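Local coordinates for methyltransferase domain-containing protein (Serratia marcescens, PDB 7CLF) that probably transfers a methyl group from S-adenosyl-L-methionine to a bipyrrole hydroxyl in prodigiosin biosynthesis, at residues W131-Y136 against L200-A205; W244-Y249 against A273-L278; G225-G230 against L255-N260. One frame throughout, in Å; residues are numbered along the deposited sequence.

Overall arrangement
The three contacts surround one bound S-adenosyl-L-homocysteine in the Rossmann-like methyltransferase domain, their centres about 15 to 18 Å apart. Contact 1 closes first along the chain, bringing helix 131-135 against the start of helix 201-213. Contacts 2 and 3 then interlock: their segments alternate, and helix 251-264 of contact 3 leads on to strand 270-275 of contact 2. Strands 194-199, 220-224, 239-243 and 270-275, which lead into or form part of these segments, all belong to the mixed sheet. Phe132 touches Tyr249, Leu200 touches Gly225, and Tyr249 touches Ile228 and Ile257, joining the three contacts into one wall around the adenosine.

Contact 1. Residues W131-Y136 against L200-A205; sequences WFDILY and LPQASA. With SAH (S-adenosyl-L-homocysteine), chain D.
The ring of Tyr136 has the amide of Gln202 at its edge, near the ring plane, with the two flat groups turned almost perpendicular, 79° apart. O2' of S-adenosyl-L-homocysteine also lies close to that ring plane, at the hydroxyl end, and accepts a hydrogen bond of 2.6 Å from Tyr136 OH. Ala203 CB approaches the ring obliquely, 3.8 Å from Tyr136 CE2. The phenyl group of Phe132 is filled on both faces: Trp131 CD1 sits over the centre of one, while the ligand's C8 lies toward the rim of the other, 3.5 Å from Phe132 CE2. Leu200 packs its CD1 methyl 3.9 Å from Phe132 CB and spreads its branches over a face of the adenine, its CD2 lying 3.5 Å from the ligand's C6.

Leu200 is the N-cap residue of helix 201-213, directly after strand 194-199. This is the second strand-to-helix turn of the Rossmann-like methyltransferase fold, where Glu199, just before it, hydrogen-bonds the ligand.

Farther from the ligand, a bend in the Gln202 chain at chi2 (97°) brings its amide back beside Tyr136; Gln202 CB lies 3.5 Å from Tyr136 CB. Gln202 NE2 donates to Asp133 OD1 over 3.0 Å at 154°, reaching the anti side of the carboxylate and somewhat out of its plane. The same NE2 also donates to a water that in turn donates to the carbonyl O of Asp133.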
loop_
_atom_site.group_PDB
_atom_site.type_symbol
_atom_site.label_atom_id
_atom_site.label_comp_id
_atom_site.label_asym_id
_atom_site.label_seq_id
_atom_site.Cartn_x
_atom_site.Cartn_y
_atom_site.Cartn_z
ATOM N N TRP A 131 -14.004 2.960 -17.845
ATOM C CA TRP A 131 -12.872 3.471 -17.071
ATOM C C TRP A 131 -12.604 4.935 -17.405
ATOM O O TRP A 131 -12.630 5.807 -16.531
ATOM C CB TRP A 131 -11.644 2.599 -17.341
ATOM C CG TRP A 131 -10.317 3.170 -16.864
ATOM C CD1 TRP A 131 -9.180 3.302 -17.601
ATOM C CD2 TRP A 131 -10.004 3.660 -15.550
ATOM N NE1 TRP A 131 -8.178 3.857 -16.842
ATOM C CE2 TRP A 131 -8.654 4.088 -15.577
ATOM C CE3 TRP A 131 -10.731 3.785 -14.357
ATOM C CZ2 TRP A 131 -8.007 4.612 -14.445
ATOM C CZ3 TRP A 131 -10.095 4.324 -13.241
ATOM C CH2 TRP A 131 -8.741 4.726 -13.294
ATOM N N PHE A 132 -12.419 5.239 -18.688
ATOM C CA PHE A 132 -12.051 6.604 -19.036
ATOM C C PHE A 132 -13.190 7.587 -18.784
ATOM O O PHE A 132 -12.930 8.726 -18.392
ATOM C CB PHE A 132 -11.539 6.645 -20.471
ATOM C CG PHE A 132 -10.160 6.080 -20.607
ATOM C CD1 PHE A 132 -9.052 6.808 -20.150
ATOM C CD2 PHE A 132 -9.960 4.817 -21.128
ATOM C CE1 PHE A 132 -7.764 6.299 -20.249
ATOM C CE2 PHE A 132 -8.684 4.299 -21.222
ATOM C CZ PHE A 132 -7.574 5.048 -20.778
ATOM N N ASP A 133 -14.449 7.165 -18.938
ATOM C CA ASP A 133 -15.553 8.039 -18.547
ATOM C C ASP A 133 -15.536 8.317 -17.048
ATOM O O ASP A 133 -15.859 9.428 -16.608
ATOM C CB ASP A 133 -16.885 7.414 -18.944
ATOM C CG ASP A 133 -17.338 7.837 -20.321
ATOM O OD1 ASP A 133 -16.632 8.648 -20.962
ATOM O OD2 ASP A 133 -18.396 7.339 -20.760
ATOM N N ILE A 134 -15.182 7.315 -16.243
ATOM C CA ILE A 134 -15.078 7.531 -14.801
ATOM C C ILE A 134 -13.889 8.431 -14.486
ATOM O O ILE A 134 -14.016 9.441 -13.780
ATOM C CB ILE A 134 -14.984 6.183 -14.063
ATOM C CG1 ILE A 134 -16.331 5.464 -14.132
ATOM C CG2 ILE A 134 -14.582 6.408 -12.629
ATOM C CD1 ILE A 134 -16.346 4.102 -13.454
ATOM N N LEU A 135 -12.721 8.076 -15.018
ATOM C CA LEU A 135 -11.509 8.875 -14.839
ATOM C C LEU A 135 -11.733 10.327 -15.241
ATOM O O LEU A 135 -11.261 11.255 -14.573
ATOM C CB LEU A 135 -10.399 8.242 -15.681
ATOM C CG LEU A 135 -8.936 8.644 -15.577
ATOM C CD1 LEU A 135 -8.481 8.564 -14.130
ATOM C CD2 LEU A 135 -8.113 7.711 -16.461
ATOM N N TYR A 136 -12.478 10.545 -16.320
ATOM C CA TYR A 136 -12.590 11.856 -16.932
ATOM C C TYR A 136 -13.846 12.625 -16.528
ATOM O O TYR A 136 -14.147 13.639 -17.159
ATOM C CB TYR A 136 -12.560 11.719 -18.458
ATOM C CG TYR A 136 -11.231 11.307 -19.067
ATOM C CD1 TYR A 136 -10.067 11.250 -18.308
ATOM C CD2 TYR A 136 -11.141 10.994 -20.417
ATOM C CE1 TYR A 136 -8.859 10.887 -18.880
ATOM C CE2 TYR A 136 -9.935 10.635 -20.992
ATOM C CZ TYR A 136 -8.799 10.588 -20.216
ATOM O OH TYR A 136 -7.614 10.230 -20.806
ATOM N N LEU A 200 -10.074 11.209 -26.911
ATOM C CA LEU A 200 -11.429 11.144 -26.392
ATOM C C LEU A 200 -11.914 12.549 -26.026
ATOM O O LEU A 200 -11.108 13.463 -25.820
ATOM C CB LEU A 200 -11.488 10.220 -25.180
ATOM C CG LEU A 200 -11.210 8.738 -25.427
ATOM C CD1 LEU A 200 -11.175 7.986 -24.101
ATOM C CD2 LEU A 200 -12.249 8.122 -26.363
ATOM N N PRO A 201 -13.235 12.751 -25.955
ATOM C CA PRO A 201 -13.748 14.127 -25.809
ATOM C C PRO A 201 -13.237 14.869 -24.582
ATOM O O PRO A 201 -12.805 16.029 -24.702
ATOM C CB PRO A 201 -15.268 13.916 -25.772
ATOM C CG PRO A 201 -15.490 12.682 -26.597
ATOM C CD PRO A 201 -14.302 11.793 -26.297
ATOM N N GLN A 202 -13.287 14.249 -23.399
ATOM C CA GLN A 202 -12.885 14.971 -22.198
ATOM C C GLN A 202 -11.415 15.341 -22.255
ATOM O O GLN A 202 -11.010 16.399 -21.757
ATOM C CB GLN A 202 -13.161 14.136 -20.950
ATOM C CG GLN A 202 -14.575 13.639 -20.822
ATOM C CD GLN A 202 -14.732 12.218 -21.312
ATOM O OE1 GLN A 202 -14.226 11.854 -22.373
ATOM N NE2 GLN A 202 -15.425 11.401 -20.531
ATOM N N ALA A 203 -10.595 14.466 -22.834
ATOM C CA ALA A 203 -9.170 14.747 -22.900
ATOM C C ALA A 203 -8.867 15.743 -24.004
ATOM O O ALA A 203 -7.944 16.556 -23.864
ATOM C CB ALA A 203 -8.378 13.448 -23.099
ATOM N N SER A 204 -9.651 15.712 -25.088
ATOM C CA SER A 204 -9.529 16.723 -26.125
ATOM C C SER A 204 -9.710 18.113 -25.534
ATOM O O SER A 204 -8.927 19.029 -25.821
ATOM C CB SER A 204 -10.560 16.466 -27.229
ATOM O OG SER A 204 -10.165 15.370 -28.030
ATOM N N ALA A 205 -10.734 18.274 -24.682
ATOM C CA ALA A 205 -11.023 19.581 -24.099
ATOM C C ALA A 205 -9.855 20.080 -23.256
ATOM O O ALA A 205 -9.399 21.219 -23.419
ATOM C CB ALA A 205 -12.301 19.521 -23.262
HETATM N N SAH D . 0.093 8.644 -25.295
HETATM C CA SAH D . 0.384 9.188 -23.969
HETATM C CB SAH D . -0.757 8.916 -22.972
HETATM C CG SAH D . -1.176 7.471 -22.685
HETATM S SD SAH D . -2.618 7.381 -21.558
HETATM C C SAH D . 1.703 8.611 -23.472
HETATM O O SAH D . 2.391 7.895 -24.206
HETATM O OXT SAH D . 2.116 8.864 -22.335
HETATM C "C5'" SAH D . -3.717 6.681 -22.817
HETATM C "C4'" SAH D . -4.510 7.727 -23.602
HETATM O "O4'" SAH D . -5.329 7.067 -24.560
HETATM C "C3'" SAH D . -5.442 8.517 -22.700
HETATM O "O3'" SAH D . -5.168 9.886 -22.811
HETATM C "C2'" SAH D . -6.831 8.220 -23.228
HETATM O "O2'" SAH D . -7.670 9.351 -23.236
HETATM C "C1'" SAH D . -6.577 7.704 -24.624
HETATM N N9 SAH D . -7.626 6.763 -25.042
HETATM C C8 SAH D . -8.143 5.708 -24.338
HETATM N N7 SAH D . -9.096 5.105 -25.093
HETATM C C5 SAH D . -9.198 5.768 -26.261
HETATM C C6 SAH D . -10.006 5.575 -27.372
HETATM N N6 SAH D . -10.884 4.571 -27.392
HETATM N N1 SAH D . -9.888 6.433 -28.448
HETATM C C2 SAH D . -8.971 7.458 -28.411
HETATM N N3 SAH D . -8.165 7.648 -27.296
HETATM C C4 SAH D . -8.282 6.812 -26.245
HETATM O O HOH W 1 -16.781 11.481 -18.200
#

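Contact 2. Residues W244-Y249 against A273-L278; sequences WMLHDY and ASETPL. With SAH (S-adenosyl-L-homocysteine), chain D.
Glu275 folds its side chain back beneath the turn formed by Trp244 to His247, where its carboxylate gathers three weak bonds from the protein and one from a water. OE1 accepts from both the backbone and the ring of His247: the weak bond from His247 ND1 measures 3.1 Å at 135°, that from His247 N 3.3 Å. OE2 takes a weak bond of 3.2 Å from Leu246 N and also accepts from a water, 2.5 Å from Glu275 OE2, which itself accepts from Met245 N. A bend at chi2 (-84°) gives the glutamate this recurved shape, and its carboxylate meets the imidazole at the ring edge with the planes 53° apart.

Beside it Trp244 N donates to Ser274 O over 2.9 Å. The indole then leans toward the end of the strand, with Thr276 OG1 at its edge and in its plane, 3.2 Å from Trp244 NE1. His247 CE1 lies over one face of this indole, near the rim, and Arg331 makes a cation-pi contact with it. Apolar packing is slight here, with Leu246 CD1 4.1 Å from Ala273 CB.

The turn lies at the C-terminal end of strand 239-243, one of the parallel strands of the mixed sheet, and carries His247, the predicted proton acceptor; a histidine beside a glutamate from the next strand is consistent with the catalytic site of plant-type O-methyltransferases.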
loop_
_atom_site.group_PDB
_atom_site.type_symbol
_atom_site.label_atom_id
_atom_site.label_comp_id
_atom_site.label_asym_id
_atom_site.label_seq_id
_atom_site.Cartn_x
_atom_site.Cartn_y
_atom_site.Cartn_z
ATOM N N TRP A 244 1.207 3.982 -25.166
ATOM C CA TRP A 244 0.696 3.577 -23.835
ATOM C C TRP A 244 -0.829 3.473 -23.777
ATOM O O TRP A 244 -1.373 3.842 -22.790
ATOM C CB TRP A 244 1.292 4.473 -22.751
ATOM C CG TRP A 244 2.142 3.675 -21.820
ATOM C CD1 TRP A 244 2.728 2.476 -22.078
ATOM C CD2 TRP A 244 2.452 3.981 -20.456
ATOM N NE1 TRP A 244 3.380 2.016 -20.971
ATOM C CE2 TRP A 244 3.224 2.918 -19.958
ATOM C CE3 TRP A 244 2.127 5.031 -19.603
ATOM C CZ2 TRP A 244 3.693 2.895 -18.651
ATOM C CZ3 TRP A 244 2.585 5.008 -18.310
ATOM C CH2 TRP A 244 3.356 3.953 -17.844
ATOM N N MET A 245 -1.466 3.005 -24.843
ATOM C CA MET A 245 -2.908 2.810 -24.831
ATOM C C MET A 245 -3.343 1.361 -24.995
ATOM O O MET A 245 -4.382 0.984 -24.454
ATOM C CB MET A 245 -3.583 3.646 -25.928
ATOM C CG MET A 245 -5.016 3.988 -25.588
ATOM S SD MET A 245 -6.042 3.946 -27.050
ATOM C CE MET A 245 -5.630 2.296 -27.549
ATOM N N LEU A 246 -2.578 0.540 -25.714
ATOM C CA LEU A 246 -2.988 -0.838 -25.942
ATOM C C LEU A 246 -3.198 -1.585 -24.629
ATOM O O LEU A 246 -4.154 -2.359 -24.493
ATOM C CB LEU A 246 -1.958 -1.543 -26.826
ATOM C CG LEU A 246 -2.007 -1.039 -28.277
ATOM C CD1 LEU A 246 -1.037 -1.790 -29.168
ATOM C CD2 LEU A 246 -3.422 -1.166 -28.816
ATOM N N HIS A 247 -2.337 -1.341 -23.637
ATOM C CA HIS A 247 -2.418 -2.059 -22.369
ATOM C C HIS A 247 -3.645 -1.684 -21.552
ATOM O O HIS A 247 -3.904 -2.323 -20.530
ATOM C CB HIS A 247 -1.159 -1.803 -21.540
ATOM C CG HIS A 247 -1.010 -0.388 -21.081
ATOM N ND1 HIS A 247 0.049 0.407 -21.460
ATOM C CD2 HIS A 247 -1.785 0.381 -20.280
ATOM C CE1 HIS A 247 -0.079 1.601 -20.911
ATOM N NE2 HIS A 247 -1.182 1.611 -20.188
ATOM N N ASP A 248 -4.379 -0.648 -21.941
ATOM C CA ASP A 248 -5.589 -0.289 -21.226
ATOM C C ASP A 248 -6.792 -1.105 -21.687
ATOM O O ASP A 248 -7.907 -0.849 -21.224
ATOM C CB ASP A 248 -5.868 1.210 -21.382
ATOM C CG ASP A 248 -4.876 2.070 -20.615
ATOM O OD1 ASP A 248 -4.617 1.765 -19.438
ATOM O OD2 ASP A 248 -4.342 3.042 -21.194
ATOM N N TYR A 249 -6.586 -2.095 -22.558
ATOM C CA TYR A 249 -7.692 -2.851 -23.133
ATOM C C TYR A 249 -7.331 -4.317 -23.297
ATOM O O TYR A 249 -6.162 -4.692 -23.415
ATOM C CB TYR A 249 -8.117 -2.283 -24.500
ATOM C CG TYR A 249 -8.678 -0.894 -24.419
ATOM C CD1 TYR A 249 -9.949 -0.674 -23.926
ATOM C CD2 TYR A 249 -7.930 0.207 -24.829
ATOM C CE1 TYR A 249 -10.473 0.601 -23.851
ATOM C CE2 TYR A 249 -8.441 1.491 -24.743
ATOM C CZ TYR A 249 -9.722 1.679 -24.265
ATOM O OH TYR A 249 -10.263 2.942 -24.189
ATOM N N ALA A 273 3.417 1.702 -32.357
ATOM C CA ALA A 273 2.882 1.653 -31.008
ATOM C C ALA A 273 4.048 1.549 -30.028
ATOM O O ALA A 273 5.035 0.855 -30.291
ATOM C CB ALA A 273 1.899 0.485 -30.838
ATOM N N SER A 274 3.955 2.279 -28.918
ATOM C CA SER A 274 4.971 2.247 -27.878
ATOM C C SER A 274 4.342 1.762 -26.579
ATOM O O SER A 274 3.320 2.293 -26.134
ATOM C CB SER A 274 5.641 3.617 -27.683
ATOM O OG SER A 274 4.731 4.646 -27.368
ATOM N N GLU A 275 4.952 0.746 -25.987
ATOM C CA GLU A 275 4.445 0.127 -24.775
ATOM C C GLU A 275 5.630 -0.192 -23.875
ATOM O O GLU A 275 6.788 -0.007 -24.255
ATOM C CB GLU A 275 3.630 -1.133 -25.106
ATOM C CG GLU A 275 2.361 -0.853 -25.892
ATOM C CD GLU A 275 1.208 -0.456 -24.987
ATOM O OE1 GLU A 275 0.956 -1.173 -23.999
ATOM O OE2 GLU A 275 0.560 0.569 -25.248
ATOM N N THR A 276 5.338 -0.658 -22.662
ATOM C CA THR A 276 6.368 -1.126 -21.728
ATOM C C THR A 276 6.087 -2.600 -21.493
ATOM O O THR A 276 5.394 -2.963 -20.530
ATOM C CB THR A 276 6.373 -0.352 -20.409
ATOM O OG1 THR A 276 5.080 -0.422 -19.794
ATOM C CG2 THR A 276 6.756 1.097 -20.633
ATOM N N PRO A 277 6.595 -3.478 -22.349
ATOM C CA PRO A 277 6.149 -4.868 -22.345
ATOM C C PRO A 277 6.799 -5.690 -21.240
ATOM O O PRO A 277 7.833 -5.333 -20.678
ATOM C CB PRO A 277 6.587 -5.370 -23.722
ATOM C CG PRO A 277 7.791 -4.550 -24.049
ATOM C CD PRO A 277 7.596 -3.213 -23.399
ATOM N N LEU A 278 6.166 -6.823 -20.944
ATOM C CA LEU A 278 6.840 -7.812 -20.117
ATOM C C LEU A 278 8.030 -8.391 -20.882
ATOM O O LEU A 278 8.074 -8.371 -22.118
ATOM C CB LEU A 278 5.879 -8.931 -19.712
ATOM C CG LEU A 278 4.686 -8.525 -18.848
ATOM C CD1 LEU A 278 3.669 -9.636 -18.912
ATOM C CD2 LEU A 278 5.126 -8.275 -17.410
HETATM N N SAH D . 0.093 8.644 -25.295
HETATM C CA SAH D . 0.384 9.188 -23.969
HETATM C CB SAH D . -0.757 8.916 -22.972
HETATM C CG SAH D . -1.176 7.471 -22.685
HETATM S SD SAH D . -2.618 7.381 -21.558
HETATM C C SAH D . 1.703 8.611 -23.472
HETATM O O SAH D . 2.391 7.895 -24.206
HETATM O OXT SAH D . 2.116 8.864 -22.335
HETATM C "C5'" SAH D . -3.717 6.681 -22.817
HETATM C "C4'" SAH D . -4.510 7.727 -23.602
HETATM O "O4'" SAH D . -5.329 7.067 -24.560
HETATM C "C3'" SAH D . -5.442 8.517 -22.700
HETATM O "O3'" SAH D . -5.168 9.886 -22.811
HETATM C "C2'" SAH D . -6.831 8.220 -23.228
HETATM O "O2'" SAH D . -7.670 9.351 -23.236
HETATM C "C1'" SAH D . -6.577 7.704 -24.624
HETATM N N9 SAH D . -7.626 6.763 -25.042
HETATM C C8 SAH D . -8.143 5.708 -24.338
HETATM N N7 SAH D . -9.096 5.105 -25.093
HETATM C C5 SAH D . -9.198 5.768 -26.261
HETATM C C6 SAH D . -10.006 5.575 -27.372
HETATM N N6 SAH D . -10.884 4.571 -27.392
HETATM N N1 SAH D . -9.888 6.433 -28.448
HETATM C C2 SAH D . -8.971 7.458 -28.411
HETATM N N3 SAH D . -8.165 7.648 -27.296
HETATM C C4 SAH D . -8.282 6.812 -26.245
HETATM O O HOH W 2 -0.304 1.903 -27.219
#

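Contact 3. Residues G225-G230 against L255-N260; sequences GDVISG and LTILRN. With SAH (S-adenosyl-L-homocysteine), chain D.
Ile257 meets Val227 and Ile228 with two different branches, its side chain running obliquely to both. Its CG2 methyl faces Val227 CG2 at 3.6 Å, and its CG1 lies the same 3.6 Å from Ile228 CG1. The meeting joins helix 251-264 to the loop after strand 220-224, the part of the Rossmann-like methyltransferase fold that receives the adenine. Val227 has a neighbour for each of its branches. CG1, placed between the residue's own backbone N and carbonyl carbon (chi1 65°), is turned mainly to the purine, while CG2 makes the closer contact with the helix.

One turn farther along the helix, Asn260 points its amide at the loop backbone. ND2 donates to Val227 O over 2.9 Å at 150°, the acceptor lying tilted from the amide plane, and a weak bond of 3.0 Å runs from Asn260 ND2 to Ile228 O. Two successive carbonyl oxygens are thus tied to a single amide nitrogen. Arg263 bonds Asn260 OD1 at the other end of the amide, which helps to set the rotation of the whole group. Beside them, the Thr256 CG2 methyl rests 3.7 Å from Ile228 O.

The loop itself is shaped by an Asx turn in which Asp226 OD1 accepts from Ile228 N, met from above the carboxylate plane. The same oxygen takes the bond from the ligand's N6, 2.9 Å from Asp226 OD1, so the turn also holds the carboxylate in place for the adenine. Next to it, Val227 N donates an almost straight bond to the ligand's N1, 3.1 Å long with an angle of 170°.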
loop_
_atom_site.group_PDB
_atom_site.type_symbol
_atom_site.label_atom_id
_atom_site.label_comp_id
_atom_site.label_asym_id
_atom_site.label_seq_id
_atom_site.Cartn_x
_atom_site.Cartn_y
_atom_site.Cartn_z
ATOM N N GLY A 225 -12.184 11.629 -31.292
ATOM C CA GLY A 225 -12.477 10.370 -31.937
ATOM C C GLY A 225 -12.528 9.232 -30.948
ATOM O O GLY A 225 -12.521 9.431 -29.730
ATOM N N ASP A 226 -12.600 8.027 -31.506
ATOM C CA ASP A 226 -12.601 6.797 -30.725
ATOM C C ASP A 226 -11.959 5.733 -31.599
ATOM O O ASP A 226 -12.506 5.382 -32.649
ATOM C CB ASP A 226 -14.019 6.410 -30.308
ATOM C CG ASP A 226 -14.062 5.170 -29.438
ATOM O OD1 ASP A 226 -13.045 4.442 -29.324
ATOM O OD2 ASP A 226 -15.137 4.925 -28.866
ATOM N N VAL A 227 -10.797 5.234 -31.172
ATOM C CA VAL A 227 -10.061 4.271 -31.981
ATOM C C VAL A 227 -10.700 2.890 -31.920
ATOM O O VAL A 227 -10.437 2.047 -32.788
ATOM C CB VAL A 227 -8.581 4.240 -31.541
ATOM C CG1 VAL A 227 -8.449 3.715 -30.123
ATOM C CG2 VAL A 227 -7.734 3.423 -32.504
ATOM N N ILE A 228 -11.550 2.639 -30.925
ATOM C CA ILE A 228 -12.214 1.345 -30.835
ATOM C C ILE A 228 -13.446 1.304 -31.733
ATOM O O ILE A 228 -13.753 0.269 -32.327
ATOM C CB ILE A 228 -12.577 1.026 -29.376
ATOM C CG1 ILE A 228 -11.332 1.022 -28.495
ATOM C CG2 ILE A 228 -13.262 -0.330 -29.283
ATOM C CD1 ILE A 228 -11.676 1.040 -27.047
ATOM N N SER A 229 -14.167 2.417 -31.834
ATOM C CA SER A 229 -15.396 2.477 -32.660
ATOM C C SER A 229 -15.080 2.754 -34.131
ATOM O O SER A 229 -15.962 2.573 -34.944
ATOM C CB SER A 229 -16.341 3.500 -32.135
ATOM O OG SER A 229 -15.877 4.792 -32.427
ATOM N N GLY A 230 -13.873 3.199 -34.449
ATOM C CA GLY A 230 -13.536 3.499 -35.852
ATOM C C GLY A 230 -13.666 4.976 -36.173
ATOM O O GLY A 230 -13.398 5.385 -37.277
ATOM N N LEU A 255 -6.907 -5.925 -30.900
ATOM C CA LEU A 255 -6.986 -6.279 -32.318
ATOM C C LEU A 255 -7.971 -5.380 -33.058
ATOM O O LEU A 255 -7.732 -5.001 -34.205
ATOM C CB LEU A 255 -7.378 -7.746 -32.482
ATOM C CG LEU A 255 -6.301 -8.708 -32.003
ATOM C CD1 LEU A 255 -6.902 -10.081 -31.710
ATOM C CD2 LEU A 255 -5.191 -8.794 -33.023
ATOM N N THR A 256 -9.080 -5.030 -32.414
ATOM C CA THR A 256 -10.062 -4.130 -33.012
ATOM C C THR A 256 -9.484 -2.734 -33.211
ATOM O O THR A 256 -9.748 -2.073 -34.227
ATOM C CB THR A 256 -11.292 -4.078 -32.108
ATOM O OG1 THR A 256 -11.853 -5.393 -32.007
ATOM C CG2 THR A 256 -12.317 -3.098 -32.630
ATOM N N ILE A 257 -8.703 -2.275 -32.234
ATOM C CA ILE A 257 -8.010 -0.993 -32.330
ATOM C C ILE A 257 -6.999 -1.019 -33.468
ATOM O O ILE A 257 -6.896 -0.078 -34.260
ATOM C CB ILE A 257 -7.326 -0.676 -30.985
ATOM C CG1 ILE A 257 -8.385 -0.389 -29.915
ATOM C CG2 ILE A 257 -6.303 0.451 -31.146
ATOM C CD1 ILE A 257 -7.922 -0.661 -28.492
ATOM N N LEU A 258 -6.225 -2.094 -33.555
ATOM C CA LEU A 258 -5.189 -2.148 -34.575
ATOM C C LEU A 258 -5.780 -2.319 -35.968
ATOM O O LEU A 258 -5.192 -1.847 -36.948
ATOM C CB LEU A 258 -4.211 -3.272 -34.255
ATOM C CG LEU A 258 -3.281 -3.037 -33.058
ATOM C CD1 LEU A 258 -2.534 -4.325 -32.705
ATOM C CD2 LEU A 258 -2.313 -1.913 -33.370
ATOM N N ARG A 259 -6.933 -2.975 -36.085
ATOM C CA ARG A 259 -7.551 -3.134 -37.399
ATOM C C ARG A 259 -8.183 -1.832 -37.874
ATOM O O ARG A 259 -8.089 -1.484 -39.057
ATOM C CB ARG A 259 -8.587 -4.264 -37.359
ATOM C CG ARG A 259 -7.987 -5.664 -37.285
ATOM C CD ARG A 259 -9.051 -6.751 -37.535
ATOM N NE ARG A 259 -9.403 -7.496 -36.323
ATOM C CZ ARG A 259 -9.006 -8.742 -36.059
ATOM N NH1 ARG A 259 -8.236 -9.405 -36.920
ATOM N NH2 ARG A 259 -9.372 -9.324 -34.924
ATOM N N ASN A 260 -8.821 -1.093 -36.962
ATOM C CA ASN A 260 -9.352 0.224 -37.302
ATOM C C ASN A 260 -8.248 1.157 -37.782
ATOM O O ASN A 260 -8.403 1.856 -38.791
ATOM C CB ASN A 260 -10.050 0.835 -36.090
ATOM C CG ASN A 260 -11.396 0.235 -35.833
ATOM O OD1 ASN A 260 -12.096 -0.163 -36.756
ATOM N ND2 ASN A 260 -11.781 0.184 -34.573
HETATM N N SAH D . 0.093 8.644 -25.295
HETATM C CA SAH D . 0.384 9.188 -23.969
HETATM C CB SAH D . -0.757 8.916 -22.972
HETATM C CG SAH D . -1.176 7.471 -22.685
HETATM S SD SAH D . -2.618 7.381 -21.558
HETATM C C SAH D . 1.703 8.611 -23.472
HETATM O O SAH D . 2.391 7.895 -24.206
HETATM O OXT SAH D . 2.116 8.864 -22.335
HETATM C "C5'" SAH D . -3.717 6.681 -22.817
HETATM C "C4'" SAH D . -4.510 7.727 -23.602
HETATM O "O4'" SAH D . -5.329 7.067 -24.560
HETATM C "C3'" SAH D . -5.442 8.517 -22.700
HETATM O "O3'" SAH D . -5.168 9.886 -22.811
HETATM C "C2'" SAH D . -6.831 8.220 -23.228
HETATM O "O2'" SAH D . -7.670 9.351 -23.236
HETATM C "C1'" SAH D . -6.577 7.704 -24.624
HETATM N N9 SAH D . -7.626 6.763 -25.042
HETATM C C8 SAH D . -8.143 5.708 -24.338
HETATM N N7 SAH D . -9.096 5.105 -25.093
HETATM C C5 SAH D . -9.198 5.768 -26.261
HETATM C C6 SAH D . -10.006 5.575 -27.372
HETATM N N6 SAH D . -10.884 4.571 -27.392
HETATM N N1 SAH D . -9.888 6.433 -28.448
HETATM C C2 SAH D . -8.971 7.458 -28.411
HETATM N N3 SAH D . -8.165 7.648 -27.296
HETATM C C4 SAH D . -8.282 6.812 -26.245
#